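Local coordinates for protein YCGM (Escherichia coli, PDB 1NR9) that belongs to the fumarylacetoacetate hydrolase family and binds a magnesium ion, but is of unknown precise function, at residues Q85-E88 / E89-R92. Numbering follows the deposited sequence.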
loop_
_atom_site.group_PDB
_atom_site.type_symbol
_atom_site.label_atom_id
_atom_site.label_comp_id
_atom_site.label_asym_id
_atom_site.label_seq_id
_atom_site.Cartn_x
_atom_site.Cartn_y
_atom_site.Cartn_z
ATOM N N GLN A 85 -4.153 16.893 3.693
ATOM C CA GLN A 85 -3.376 18.099 4.006
ATOM C C GLN A 85 -4.019 18.770 5.227
ATOM O O GLN A 85 -4.117 19.988 5.301
ATOM C CB GLN A 85 -3.410 19.080 2.827
ATOM C CG GLN A 85 -2.907 18.543 1.493
ATOM C CD GLN A 85 -1.398 18.482 1.416
ATOM O OE1 GLN A 85 -0.710 19.477 1.639
ATOM N NE2 GLN A 85 -0.874 17.311 1.090
ATOM N N ALA A 86 -4.450 17.954 6.177
ATOM C CA ALA A 86 -5.141 18.418 7.373
ATOM C C ALA A 86 -4.350 19.181 8.426
ATOM O O ALA A 86 -3.129 19.069 8.526
ATOM C CB ALA A 86 -5.825 17.233 8.029
ATOM N N THR A 87 -5.086 19.948 9.223
ATOM C CA THR A 87 -4.520 20.720 10.322
ATOM C C THR A 87 -4.707 19.847 11.561
ATOM O O THR A 87 -5.565 18.958 11.581
ATOM C CB THR A 87 -5.288 22.043 10.564
ATOM O OG1 THR A 87 -6.519 21.759 11.241
ATOM C CG2 THR A 87 -5.598 22.738 9.250
ATOM N N GLU A 88 -3.925 20.105 12.599
ATOM C CA GLU A 88 -4.027 19.316 13.810
ATOM C C GLU A 88 -5.419 19.354 14.401
ATOM O O GLU A 88 -5.855 18.364 14.990
ATOM C CB GLU A 88 -3.012 19.783 14.837
ATOM C CG GLU A 88 -1.606 19.809 14.294
ATOM C CD GLU A 88 -0.565 19.747 15.393
ATOM O OE1 GLU A 88 -0.900 20.096 16.557
ATOM O OE2 GLU A 88 0.590 19.358 15.088
ATOM N N GLU A 89 -6.132 20.471 14.246
ATOM C CA GLU A 89 -7.485 20.542 14.799
ATOM C C GLU A 89 -8.362 19.496 14.123
ATOM O O GLU A 89 -9.229 18.892 14.756
ATOM C CB GLU A 89 -8.120 21.918 14.599
ATOM C CG GLU A 89 -9.445 22.042 15.359
ATOM C CD GLU A 89 -10.299 23.218 14.919
ATOM O OE1 GLU A 89 -9.786 24.357 14.895
ATOM O OE2 GLU A 89 -11.491 22.999 14.608
ATOM N N HIS A 90 -8.131 19.297 12.829
ATOM C CA HIS A 90 -8.876 18.317 12.049
ATOM C C HIS A 90 -8.516 16.909 12.516
ATOM O O HIS A 90 -9.398 16.093 12.791
ATOM C CB HIS A 90 -8.555 18.495 10.565
ATOM C CG HIS A 90 -9.129 19.746 9.971
ATOM N ND1 HIS A 90 -8.584 20.367 8.867
ATOM C CD2 HIS A 90 -10.218 20.476 10.314
ATOM C CE1 HIS A 90 -9.312 21.423 8.555
ATOM N NE2 HIS A 90 -10.310 21.512 9.417
ATOM N N VAL A 91 -7.217 16.635 12.609
ATOM C CA VAL A 91 -6.749 15.338 13.068
ATOM C C VAL A 91 -7.485 15.032 14.359
ATOM O O VAL A 91 -8.254 14.067 14.425
ATOM C CB VAL A 91 -5.217 15.334 13.348
ATOM C CG1 VAL A 91 -4.802 14.011 14.007
ATOM C CG2 VAL A 91 -4.443 15.529 12.038
ATOM N N ARG A 92 -7.253 15.872 15.373
ATOM C CA ARG A 92 -7.882 15.722 16.683
ATOM C C ARG A 92 -9.326 15.260 16.545
ATOM O O ARG A 92 -9.672 14.145 16.941
ATOM C CB ARG A 92 -7.840 17.048 17.453
ATOM C CG ARG A 92 -6.525 17.331 18.171
ATOM C CD ARG A 92 -6.414 18.800 18.578
ATOM N NE ARG A 92 -7.510 19.235 19.440
ATOM C CZ ARG A 92 -7.660 18.863 20.710
ATOM N NH1 ARG A 92 -6.776 18.045 21.268
ATOM N NH2 ARG A 92 -8.692 19.312 21.422
#
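Thr-87 and His-90 meet where the loop after strand 69-79 turns into helix 88-94. Thr-87 OG1 lies over one face of the His-90 imidazole, 3.4 Å above its plane and shifted toward the rim. Thr-87 OG1 also accepts a weak hydrogen bond from His-90 N at 3.3 Å. A chi1 of 76° sets OG1 between the backbone N and carbonyl carbon of Thr-87, pointing it at the first turn. Thr-87 is the N-cap of the helix: it stands just before the first turn, and its hydroxyl takes the capping bond. Thr-87 O accepts the first regular helical hydrogen bond, from Val-91 N at 3.0 Å, nearly straight (166°). A second, weak bond reaches Thr-87 O from His-90 N. Arg-92 N donates to Glu-88 O, and CB, CG and CD of Arg-92 pass beside that oxygen. The inner side is close-packed. Val-91 is buried; its side chain packs on Val-172 and Ile-175 of helix 171-178. Between the two sides, Ala-86 CB touches His-90 CB at 3.9 Å, while Ala-86 N makes a hydrogen bond with Ser-179 OG. The outer side is looser: Thr-87, Glu-89 and His-90 are solvent-exposed, and the extended Glu-89 chain carries its carboxylate away from the loop.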